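PDB 4ZXH: Abbfa_003403 from Acinetobacter baumannii, which probably assembles a peptide product as a four-domain nonribosomal peptide synthetase, joining condensation, adenylation, phosphopantetheine-bearing carrier and thioesterase domains in one chain. Local coordinates for residues Pro57-Tyr68 against Leu158-Phe166. Sequence-based numbering, arbitrary orientation.
Sequences PIEILEAVMHDY and LLRDVSKRF. With PX4 (1,2-dimyristoyl-sn-glycero-3-phosphocholine), chain C.
Arg165 reaches across from helix 158-165 to Asp67 at the end of helix 57-67, and Tyr68 returns the reach to Asp161. These bonds tie together the helical segments 57-67 and 158-165 of the condensation domain, their axes 10.9 Å apart at closest approach and their directions 137° apart. Asp161 OD2 is the shared acceptor, taking three donors in all. Tyr68 OH donates to Asp161 OD2 at 2.7 Å, coming from above the carboxylate plane, while OD2 lies at the edge of the tyrosine ring. Arg165, one helical turn on, grips Asp161 OD2 side-on: Arg165 NE donates to OD2 at 2.9 Å as part of a salt bridge, and Arg165 NH2 uses the syn lone pair of the same oxygen. With CG of Asp161 anti to its backbone N (chi1 -165°), the carboxylate reaches both partners. Arg165 NH2 also forms a salt bridge with Asp67, donating to the anti lone pair of OD2 at 3.2 Å, nearly straight at 169° and in the guanidinium plane. The other oxygen, Asp67 OD1, accepts from ND1 of the neighbouring His66.

Apolar atoms also pack against the guanidinium. Val64 CG2 lies over one face, 3.7 Å from Arg165 NE, and the arginine side chain fits as a knob among Ile60, Ala63, Val64 and Asp67. Leu158 CD1 packs near the Tyr68 ring, 3.9 Å from CE2. Farther along, Ile60 CD1 makes a CH-pi contact 3.5 Å from the centroid of the Phe166 ring, whose opposite face meets an acyl chain of the bound phospholipid. Pro57, Leu61, Leu159 and Val162 also line the lipid pocket. The salt-bridge network thus lies beside Val64 and alongside apolar contacts; Arg165 bridges two carboxylates and, if both are ionised, would balance only part of their combined negative charge.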
# COMPACT_ATOMS: atom_id res chain seq x y z
N PRO A 57 29.59 -19.09 -36.42
CA PRO A 57 28.58 -18.78 -35.41
C PRO A 57 27.24 -19.51 -35.63
O PRO A 57 26.76 -20.14 -34.68
CB PRO A 57 28.42 -17.27 -35.54
CG PRO A 57 29.75 -16.82 -35.97
CD PRO A 57 30.20 -17.86 -36.95
N ILE A 58 26.67 -19.45 -36.83
CA ILE A 58 25.46 -20.21 -37.13
C ILE A 58 25.68 -21.72 -36.92
O ILE A 58 24.85 -22.37 -36.29
CB ILE A 58 24.99 -19.97 -38.59
CG1 ILE A 58 24.70 -18.49 -38.85
CG2 ILE A 58 23.72 -20.75 -38.86
CD1 ILE A 58 23.46 -17.98 -38.17
N GLU A 59 26.78 -22.28 -37.44
CA GLU A 59 27.05 -23.71 -37.27
C GLU A 59 27.10 -24.12 -35.79
O GLU A 59 26.59 -25.18 -35.41
CB GLU A 59 28.37 -24.12 -37.93
CG GLU A 59 28.49 -23.79 -39.40
CD GLU A 59 29.80 -24.32 -40.00
OE1 GLU A 59 30.60 -24.93 -39.25
OE2 GLU A 59 30.02 -24.10 -41.22
N ILE A 60 27.72 -23.29 -34.97
CA ILE A 60 27.92 -23.60 -33.56
C ILE A 60 26.60 -23.43 -32.80
O ILE A 60 26.24 -24.26 -31.97
CB ILE A 60 29.03 -22.73 -32.94
CG1 ILE A 60 30.39 -23.15 -33.49
CG2 ILE A 60 29.01 -22.81 -31.42
CD1 ILE A 60 31.46 -22.09 -33.35
N LEU A 61 25.89 -22.34 -33.09
CA LEU A 61 24.53 -22.13 -32.60
C LEU A 61 23.65 -23.37 -32.79
O LEU A 61 23.04 -23.86 -31.84
CB LEU A 61 23.88 -20.94 -33.31
CG LEU A 61 22.41 -20.74 -32.94
CD1 LEU A 61 22.28 -20.46 -31.47
CD2 LEU A 61 21.76 -19.64 -33.75
N GLU A 62 23.59 -23.87 -34.02
CA GLU A 62 22.77 -25.04 -34.34
C GLU A 62 23.21 -26.29 -33.58
O GLU A 62 22.38 -27.13 -33.24
CB GLU A 62 22.80 -25.32 -35.85
CG GLU A 62 21.80 -24.48 -36.63
CD GLU A 62 21.91 -24.67 -38.14
OE1 GLU A 62 22.94 -25.22 -38.62
OE2 GLU A 62 20.97 -24.29 -38.86
N ALA A 63 24.51 -26.40 -33.33
CA ALA A 63 25.06 -27.57 -32.64
C ALA A 63 24.74 -27.53 -31.15
O ALA A 63 24.43 -28.56 -30.54
CB ALA A 63 26.55 -27.65 -32.84
N VAL A 64 24.81 -26.33 -30.58
CA VAL A 64 24.53 -26.14 -29.18
C VAL A 64 23.05 -26.40 -28.89
O VAL A 64 22.72 -27.19 -27.99
CB VAL A 64 24.91 -24.73 -28.70
CG1 VAL A 64 24.26 -24.44 -27.38
CG2 VAL A 64 26.41 -24.62 -28.55
N MET A 65 22.17 -25.76 -29.66
CA MET A 65 20.72 -25.94 -29.53
C MET A 65 20.29 -27.42 -29.58
O MET A 65 19.37 -27.84 -28.89
CB MET A 65 19.99 -25.16 -30.63
CG MET A 65 19.64 -23.71 -30.30
SD MET A 65 18.61 -23.00 -31.61
CE MET A 65 17.12 -23.97 -31.35
N HIS A 66 20.97 -28.18 -30.43
CA HIS A 66 20.70 -29.61 -30.60
C HIS A 66 21.20 -30.44 -29.42
O HIS A 66 20.54 -31.40 -29.02
CB HIS A 66 21.37 -30.11 -31.89
CG HIS A 66 21.23 -31.58 -32.12
ND1 HIS A 66 22.09 -32.50 -31.56
CD2 HIS A 66 20.34 -32.29 -32.84
CE1 HIS A 66 21.74 -33.72 -31.93
NE2 HIS A 66 20.67 -33.62 -32.71
N ASP A 67 22.36 -30.08 -28.88
CA ASP A 67 22.99 -30.85 -27.81
C ASP A 67 22.40 -30.62 -26.42
O ASP A 67 22.54 -31.47 -25.54
CB ASP A 67 24.49 -30.54 -27.77
CG ASP A 67 25.25 -31.18 -28.93
OD1 ASP A 67 24.69 -32.04 -29.64
OD2 ASP A 67 26.44 -30.83 -29.10
N TYR A 68 21.76 -29.47 -26.21
CA TYR A 68 21.22 -29.10 -24.90
C TYR A 68 19.71 -28.83 -24.99
O TYR A 68 19.29 -27.71 -25.28
CB TYR A 68 21.97 -27.88 -24.33
CG TYR A 68 23.47 -28.08 -24.30
CD1 TYR A 68 24.02 -29.28 -23.82
CD2 TYR A 68 24.33 -27.10 -24.77
CE1 TYR A 68 25.40 -29.47 -23.79
CE2 TYR A 68 25.72 -27.28 -24.76
CZ TYR A 68 26.25 -28.47 -24.27
OH TYR A 68 27.62 -28.66 -24.26
N LEU A 158 27.73 -22.93 -19.75
CA LEU A 158 27.40 -22.78 -21.14
C LEU A 158 28.44 -21.91 -21.82
O LEU A 158 28.95 -22.23 -22.90
CB LEU A 158 26.01 -22.21 -21.28
CG LEU A 158 25.35 -22.37 -22.63
CD1 LEU A 158 25.63 -23.74 -23.19
CD2 LEU A 158 23.84 -22.14 -22.46
N LEU A 159 28.79 -20.82 -21.14
CA LEU A 159 29.84 -19.90 -21.59
C LEU A 159 31.17 -20.61 -21.85
O LEU A 159 31.83 -20.38 -22.86
CB LEU A 159 30.04 -18.81 -20.55
CG LEU A 159 31.20 -17.84 -20.78
CD1 LEU A 159 31.11 -17.25 -22.18
CD2 LEU A 159 31.17 -16.75 -19.73
N ARG A 160 31.56 -21.48 -20.93
CA ARG A 160 32.84 -22.13 -21.08
C ARG A 160 32.78 -23.08 -22.27
O ARG A 160 33.64 -23.05 -23.14
CB ARG A 160 33.24 -22.87 -19.81
CG ARG A 160 34.66 -23.43 -19.94
CD ARG A 160 35.27 -23.97 -18.66
NE ARG A 160 36.70 -24.06 -18.92
CZ ARG A 160 37.56 -23.08 -18.67
NH1 ARG A 160 37.14 -21.94 -18.11
NH2 ARG A 160 38.85 -23.23 -18.99
N ASP A 161 31.73 -23.89 -22.33
CA ASP A 161 31.55 -24.80 -23.45
C ASP A 161 31.55 -24.09 -24.81
O ASP A 161 32.26 -24.50 -25.72
CB ASP A 161 30.25 -25.58 -23.29
CG ASP A 161 30.17 -26.78 -24.19
OD1 ASP A 161 30.90 -27.78 -23.94
OD2 ASP A 161 29.36 -26.73 -25.14
N VAL A 162 30.77 -23.02 -24.94
CA VAL A 162 30.67 -22.37 -26.24
C VAL A 162 31.98 -21.68 -26.61
O VAL A 162 32.36 -21.63 -27.79
CB VAL A 162 29.51 -21.37 -26.25
CG1 VAL A 162 29.48 -20.59 -27.56
CG2 VAL A 162 28.22 -22.11 -26.06
N SER A 163 32.70 -21.18 -25.62
CA SER A 163 34.02 -20.61 -25.85
C SER A 163 35.01 -21.64 -26.41
O SER A 163 35.84 -21.32 -27.26
CB SER A 163 34.55 -20.02 -24.56
OG SER A 163 33.89 -18.80 -24.26
N LYS A 164 34.93 -22.88 -25.93
CA LYS A 164 35.79 -23.92 -26.44
C LYS A 164 35.44 -24.20 -27.90
O LYS A 164 36.33 -24.36 -28.75
CB LYS A 164 35.66 -25.21 -25.62
CG LYS A 164 36.53 -26.35 -26.15
CD LYS A 164 36.32 -27.64 -25.38
CE LYS A 164 34.85 -28.08 -25.40
NZ LYS A 164 34.61 -29.33 -24.61
N ARG A 165 34.15 -24.26 -28.20
CA ARG A 165 33.72 -24.53 -29.56
C ARG A 165 34.23 -23.45 -30.49
O ARG A 165 34.52 -23.72 -31.66
CB ARG A 165 32.21 -24.63 -29.63
CG ARG A 165 31.61 -25.81 -28.88
CD ARG A 165 30.11 -25.70 -28.92
NE ARG A 165 29.43 -26.65 -28.05
CZ ARG A 165 28.71 -27.67 -28.49
NH1 ARG A 165 28.56 -27.88 -29.79
NH2 ARG A 165 28.11 -28.49 -27.62
N PHE A 166 34.38 -22.24 -29.96
CA PHE A 166 34.89 -21.11 -30.74
C PHE A 166 36.41 -21.00 -30.77
O PHE A 166 36.94 -20.15 -31.49
CB PHE A 166 34.30 -19.80 -30.23
CG PHE A 166 32.99 -19.45 -30.86
CD1 PHE A 166 32.94 -18.94 -32.14
CD2 PHE A 166 31.81 -19.63 -30.16
CE1 PHE A 166 31.73 -18.62 -32.72
CE2 PHE A 166 30.60 -19.32 -30.73
CZ PHE A 166 30.56 -18.80 -32.01
O1 PX4 C . 25.79 -11.21 -41.49
O2 PX4 C . 27.65 -9.41 -41.19
P1 PX4 C . 27.23 -10.85 -41.16
O3 PX4 C . 28.25 -11.71 -42.08
C1 PX4 C . 27.96 -12.15 -43.40
C2 PX4 C . 29.26 -12.69 -44.02
N1 PX4 C . 29.05 -13.39 -45.31
C3 PX4 C . 28.01 -12.72 -46.11
C4 PX4 C . 30.31 -13.39 -46.07
C5 PX4 C . 28.66 -14.78 -45.06
O4 PX4 C . 27.61 -11.47 -39.71
C6 PX4 C . 28.14 -10.70 -38.63
C7 PX4 C . 27.70 -11.35 -37.32
C8 PX4 C . 26.33 -11.96 -37.62
O5 PX4 C . 25.80 -12.61 -36.47
C9 PX4 C . 24.98 -13.80 -36.58
O6 PX4 C . 24.86 -14.37 -37.65
C10 PX4 C . 24.28 -14.34 -35.35
C11 PX4 C . 25.00 -15.56 -34.81
C12 PX4 C . 25.40 -15.31 -33.36
C13 PX4 C . 25.26 -16.60 -32.56
C14 PX4 C . 26.57 -16.95 -31.89
C15 PX4 C . 26.52 -18.41 -31.46
C16 PX4 C . 26.74 -18.51 -29.96
C17 PX4 C . 26.43 -19.92 -29.48
C18 PX4 C . 24.96 -20.03 -29.08
C19 PX4 C . 24.77 -20.05 -27.58
C20 PX4 C . 23.34 -19.63 -27.22
C21 PX4 C . 23.10 -19.75 -25.72
C22 PX4 C . 22.06 -18.77 -25.21
O7 PX4 C . 28.62 -12.37 -36.91
C23 PX4 C . 28.99 -12.28 -35.49
O8 PX4 C . 28.93 -11.18 -34.97
C24 PX4 C . 29.42 -13.51 -34.69
C25 PX4 C . 29.81 -13.26 -33.22
C26 PX4 C . 30.04 -14.57 -32.43
C27 PX4 C . 30.33 -14.34 -30.94
C28 PX4 C . 30.62 -15.61 -30.15
C29 PX4 C . 30.91 -15.37 -28.65
C30 PX4 C . 31.26 -16.65 -27.88
C31 PX4 C . 30.85 -16.69 -26.39
C32 PX4 C . 29.35 -16.99 -26.23
C33 PX4 C . 28.89 -17.53 -24.87
C34 PX4 C . 27.39 -17.33 -24.66
C35 PX4 C . 26.68 -18.38 -23.80
C36 PX4 C . 26.03 -17.76 -22.57